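Side-chain contacts in alanine racemase (PDB 3C3K), which is of unknown function but has the two-lobed fold of the periplasmic-binding-protein-like family, each lobe a parallel sheet flanked by helices: residues G67-D72 against S248-Q253; R149-F152 against Y157-I160. All coordinates share one frame; numbering follows the deposited sequence.

Contact 1: G67-D72 against S248-Q253; sequences GVITMD and SLLLEQ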
loop_
_atom_site.group_PDB
_atom_site.type_symbol
_atom_site.label_atom_id
_atom_site.label_comp_id
_atom_site.label_asym_id
_atom_site.label_seq_id
_atom_site.Cartn_x
_atom_site.Cartn_y
_atom_site.Cartn_z
ATOM N N GLY B 67 7.015 12.894 -19.802
ATOM C CA GLY B 67 5.619 13.281 -19.527
ATOM C C GLY B 67 5.277 12.983 -18.075
ATOM O O GLY B 67 6.007 12.253 -17.406
ATOM N N VAL B 68 4.215 13.605 -17.567
ATOM C CA VAL B 68 3.807 13.448 -16.173
ATOM C C VAL B 68 2.306 13.034 -16.029
ATOM O O VAL B 68 1.441 13.561 -16.706
ATOM C CB VAL B 68 4.234 14.722 -15.340
ATOM C CG1 VAL B 68 3.867 15.943 -16.040
ATOM C CG2 VAL B 68 3.636 14.743 -13.897
ATOM N N ILE B 69 2.044 12.007 -15.198
ATOM C CA ILE B 69 0.677 11.680 -14.728
ATOM C C ILE B 69 0.625 12.055 -13.292
ATOM O O ILE B 69 1.533 11.722 -12.548
ATOM C CB ILE B 69 0.375 10.192 -14.902
ATOM C CG1 ILE B 69 0.468 9.867 -16.383
ATOM C CG2 ILE B 69 -1.067 9.839 -14.359
ATOM C CD1 ILE B 69 0.463 8.333 -16.675
ATOM N N THR B 70 -0.331 12.890 -12.935
ATOM C CA THR B 70 -0.493 13.367 -11.567
ATOM C C THR B 70 -1.814 12.847 -10.937
ATOM O O THR B 70 -2.836 12.772 -11.603
ATOM C CB THR B 70 -0.388 14.927 -11.459
ATOM O OG1 THR B 70 -0.363 15.268 -10.050
ATOM C CG2 THR B 70 -1.539 15.670 -12.210
ATOM N N MET B 71 -1.740 12.442 -9.664
ATOM C CA MET B 71 -2.876 12.066 -8.919
ATOM C C MET B 71 -3.055 13.151 -7.792
ATOM O O MET B 71 -3.909 13.002 -6.930
ATOM C CB MET B 71 -2.703 10.664 -8.302
ATOM C CG MET B 71 -2.179 9.488 -9.270
ATOM S SD MET B 71 -1.980 7.916 -8.275
ATOM C CE MET B 71 -3.652 7.648 -8.083
ATOM N N ASP B 72 -2.335 14.280 -7.878
ATOM C CA ASP B 72 -2.522 15.342 -6.853
ATOM C C ASP B 72 -3.809 16.138 -6.921
ATOM O O ASP B 72 -4.555 16.087 -7.935
ATOM C CB ASP B 72 -1.363 16.323 -6.933
ATOM C CG ASP B 72 -0.093 15.795 -6.269
ATOM O OD1 ASP B 72 -0.168 14.772 -5.608
ATOM O OD2 ASP B 72 0.947 16.509 -6.323
ATOM N N SER B 248 -2.430 5.788 -21.809
ATOM C CA SER B 248 -2.970 5.932 -23.140
ATOM C C SER B 248 -3.178 7.369 -23.580
ATOM O O SER B 248 -2.880 7.698 -24.741
ATOM C CB SER B 248 -4.283 5.175 -23.303
ATOM O OG SER B 248 -3.911 3.841 -23.602
ATOM N N LEU B 249 -3.669 8.190 -22.651
ATOM C CA LEU B 249 -3.860 9.604 -22.921
ATOM C C LEU B 249 -2.523 10.330 -23.016
ATOM O O LEU B 249 -2.367 11.299 -23.840
ATOM C CB LEU B 249 -4.796 10.247 -21.878
ATOM C CG LEU B 249 -6.252 9.746 -21.741
ATOM C CD1 LEU B 249 -7.021 10.509 -20.605
ATOM C CD2 LEU B 249 -6.940 9.931 -23.052
ATOM N N LEU B 250 -1.567 9.903 -22.200
ATOM C CA LEU B 250 -0.234 10.501 -22.202
ATOM C C LEU B 250 0.458 10.163 -23.504
ATOM O O LEU B 250 1.209 10.965 -24.032
ATOM C CB LEU B 250 0.648 9.997 -21.032
ATOM C CG LEU B 250 1.829 10.912 -20.707
ATOM C CD1 LEU B 250 1.285 12.119 -19.971
ATOM C CD2 LEU B 250 2.851 10.194 -19.814
ATOM N N LEU B 251 0.249 8.950 -23.996
ATOM C CA LEU B 251 0.823 8.549 -25.294
ATOM C C LEU B 251 0.241 9.293 -26.508
ATOM O O LEU B 251 0.953 9.562 -27.476
ATOM C CB LEU B 251 0.771 7.016 -25.482
ATOM C CG LEU B 251 1.599 6.130 -24.530
ATOM C CD1 LEU B 251 1.158 4.624 -24.638
ATOM C CD2 LEU B 251 3.148 6.302 -24.647
ATOM N N GLU B 252 -1.031 9.649 -26.499
ATOM C CA GLU B 252 -1.531 10.461 -27.594
ATOM C C GLU B 252 -0.812 11.789 -27.659
ATOM O O GLU B 252 -0.570 12.292 -28.769
ATOM C CB GLU B 252 -2.982 10.827 -27.410
ATOM C CG GLU B 252 -3.757 9.781 -26.802
ATOM C CD GLU B 252 -4.800 9.268 -27.711
ATOM O OE1 GLU B 252 -5.957 9.240 -27.222
ATOM O OE2 GLU B 252 -4.456 8.926 -28.881
ATOM N N GLN B 253 -0.539 12.386 -26.492
ATOM C CA GLN B 253 0.207 13.597 -26.429
ATOM C C GLN B 253 1.609 13.376 -26.954
ATOM O O GLN B 253 2.081 14.167 -27.769
ATOM C CB GLN B 253 0.205 14.191 -25.024
ATOM C CG GLN B 253 -1.147 14.682 -24.645
ATOM C CD GLN B 253 -1.264 15.121 -23.199
ATOM O OE1 GLN B 253 -0.714 16.132 -22.799
ATOM N NE2 GLN B 253 -2.019 14.360 -22.409
#

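Contact 2: R149-F152 against Y157-I160; sequences RLKF and YSRI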
loop_
_atom_site.group_PDB
_atom_site.type_symbol
_atom_site.label_atom_id
_atom_site.label_comp_id
_atom_site.label_asym_id
_atom_site.label_seq_id
_atom_site.Cartn_x
_atom_site.Cartn_y
_atom_site.Cartn_z
ATOM N N ARG B 149 -27.637 15.019 -0.712
ATOM C CA ARG B 149 -28.577 13.906 -0.867
ATOM C C ARG B 149 -29.331 13.644 0.421
ATOM O O ARG B 149 -30.487 13.232 0.429
ATOM C CB ARG B 149 -27.810 12.678 -1.360
ATOM C CG ARG B 149 -28.619 11.730 -2.159
ATOM C CD ARG B 149 -29.045 12.354 -3.489
ATOM N NE ARG B 149 -29.942 11.463 -4.201
ATOM C CZ ARG B 149 -30.692 11.862 -5.207
ATOM N NH1 ARG B 149 -30.605 13.118 -5.596
ATOM N NH2 ARG B 149 -31.527 11.023 -5.802
ATOM N N LEU B 150 -28.718 13.936 1.555
ATOM C CA LEU B 150 -29.465 13.857 2.827
ATOM C C LEU B 150 -30.616 14.837 2.839
ATOM O O LEU B 150 -31.684 14.497 3.315
ATOM C CB LEU B 150 -28.595 14.080 4.079
ATOM C CG LEU B 150 -27.444 13.087 4.361
ATOM C CD1 LEU B 150 -26.710 13.458 5.677
ATOM C CD2 LEU B 150 -27.948 11.656 4.403
ATOM N N LYS B 151 -30.356 16.070 2.388
ATOM C CA LYS B 151 -31.351 17.156 2.377
ATOM C C LYS B 151 -32.392 16.783 1.338
ATOM O O LYS B 151 -33.574 17.077 1.489
ATOM C CB LYS B 151 -30.741 18.492 1.927
ATOM C CG LYS B 151 -29.663 19.204 2.798
ATOM C CD LYS B 151 -30.013 19.138 4.266
ATOM C CE LYS B 151 -29.162 18.056 5.009
ATOM N NZ LYS B 151 -29.537 17.752 6.460
ATOM N N PHE B 152 -31.945 16.179 0.246
ATOM C CA PHE B 152 -32.890 15.708 -0.745
ATOM C C PHE B 152 -33.898 14.710 -0.177
ATOM O O PHE B 152 -35.041 14.633 -0.610
ATOM C CB PHE B 152 -32.140 15.054 -1.886
ATOM C CG PHE B 152 -33.011 14.378 -2.862
ATOM C CD1 PHE B 152 -33.666 15.116 -3.861
ATOM C CD2 PHE B 152 -33.092 13.029 -2.876
ATOM C CE1 PHE B 152 -34.445 14.468 -4.821
ATOM C CE2 PHE B 152 -33.865 12.375 -3.822
ATOM C CZ PHE B 152 -34.545 13.087 -4.784
ATOM N N TYR B 157 -30.525 14.406 10.302
ATOM C CA TYR B 157 -29.170 14.119 10.787
ATOM C C TYR B 157 -28.136 14.279 9.691
ATOM O O TYR B 157 -28.253 13.699 8.563
ATOM C CB TYR B 157 -29.099 12.683 11.336
ATOM C CG TYR B 157 -27.750 12.184 11.840
ATOM C CD1 TYR B 157 -27.479 12.099 13.198
ATOM C CD2 TYR B 157 -26.778 11.723 10.952
ATOM C CE1 TYR B 157 -26.255 11.616 13.661
ATOM C CE2 TYR B 157 -25.562 11.274 11.386
ATOM C CZ TYR B 157 -25.300 11.210 12.747
ATOM O OH TYR B 157 -24.110 10.714 13.180
ATOM N N SER B 158 -27.097 15.003 10.080
ATOM C CA SER B 158 -25.939 15.213 9.280
ATOM C C SER B 158 -24.762 15.142 10.196
ATOM O O SER B 158 -24.789 15.762 11.308
ATOM C CB SER B 158 -25.948 16.650 8.764
ATOM O OG SER B 158 -25.537 16.626 7.464
ATOM N N ARG B 159 -23.737 14.388 9.767
ATOM C CA ARG B 159 -22.459 14.544 10.376
ATOM C C ARG B 159 -21.209 14.045 9.768
ATOM O O ARG B 159 -21.154 12.941 9.222
ATOM C CB ARG B 159 -22.472 14.752 11.865
ATOM C CG ARG B 159 -22.215 13.694 12.876
ATOM C CD ARG B 159 -22.216 14.537 14.216
ATOM N NE ARG B 159 -23.336 14.169 15.111
ATOM C CZ ARG B 159 -24.569 14.703 15.084
ATOM N NH1 ARG B 159 -25.497 14.257 15.931
ATOM N NH2 ARG B 159 -24.899 15.652 14.206
ATOM N N ILE B 160 -20.170 14.847 9.919
ATOM C CA ILE B 160 -18.930 14.574 9.222
ATOM C C ILE B 160 -17.802 14.576 10.213
ATOM O O ILE B 160 -17.682 15.510 11.058
ATOM C CB ILE B 160 -18.671 15.662 8.174
ATOM C CG1 ILE B 160 -19.832 15.707 7.213
ATOM C CG2 ILE B 160 -17.322 15.432 7.443
ATOM C CD1 ILE B 160 -19.933 16.978 6.340
#

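Contact 1: G67-D72 against S248-Q253
L250 shows how one residue can make the whole helix side of a helix-on-strand contact: its two methyl groups come down over the backbone of G67 and V68 and meet main chain more than side chain. CG lies anti to the backbone N (chi1 -160°), which carries the fork of the leucine out from the helix towards G67 and I69. The branches then divide the work. CD1 rests 3.6 Å from V68 O in an apolar-to-carbonyl contact. CD2 lies over G67, 4.1 Å from G67 C, where the lack of a side chain lets the methyl come close to the bare backbone. The same CD2 also meets I69, whose CG1 is 4.2 Å away. I69 keeps CG1 beside its own backbone N (chi1 -61°), and this swings the longer branch round to the leucine; the two side chains slant across one another instead of lying alongside. V68 directs its CB the other way and contributes backbone alone. Strand 68-70 is hydrogen-bonded between strands 9-15 and 89-92 in the six-stranded parallel sheet. L250 also touches L11 of strand 9-15 and P88, which precedes strand 89-92. Helix 239-254 is further tied to this sheet by the hydrogen bond from Q253 NE2 to W89 O, while I69 also touches I30 of helix 21-35.

Contact 2: R149-F152 against Y157-I160
L150 meets Y157 and S158 just across the turn that joins a helix to the next strand, and its side chain can be followed outwards as an example of a leucine packed against polar backbone. CB leaves the helix heading for the other segment, with L150 CB still 4.5 Å from Y157 O. Set beside the backbone N (chi1 -62°), L150 CG comes only slightly closer, 4.3 Å from Y157 O. The branches then part. CD1 runs on in the extended direction (chi2 -179°), and L150 CD1 presses to 3.3 Å from Y157 O, a close methyl-to-carbonyl approach in which the C-O...CD1 angle is about 140°; the same methyl is 3.8 Å from S158 OG. The other branch bends aside, and L150 CD2 stays 4.6 Å from Y157 O. Taken as a whole, the side chain also touches V116 of helix 108-121, I127 and L155.

This is the second half of a beta-alpha-beta crossover: strand 127-131 leads into helix 137-152, and strand 159-162 returns beside the first strand, with R159 bonded to L129 through the backbone. At the solvent side K151 curls its chain over the turn, bringing NZ to 4.3 Å from S158 OG; NZ also makes a weak hydrogen bond to L155 O in the loop. Y157 offers its carbonyl to the leucine, while within its own segment Y157 CE1 sits 3.6 Å above one face of the R159 guanidinium, off centre.

In the fold
Read from the N terminus, the chain enters contact 1 at strand 68-70, in the middle of the six-stranded sheet of the first lobe. It then crosses into the second lobe, where 149-152 and 157-160 close a very short loop, with only four residues between them, at the edge of the four-stranded sheet. After the four strands of that sheet the chain returns to the first lobe with helix 239-254, where contact 1 closes a loop of 175 residues. Contact 2 is therefore nested inside contact 1. The two lie on opposite sides of the chain's centre, centres 36 Å apart and nearest atoms about 20 Å apart, one joining distant sequence and the other sequence neighbours.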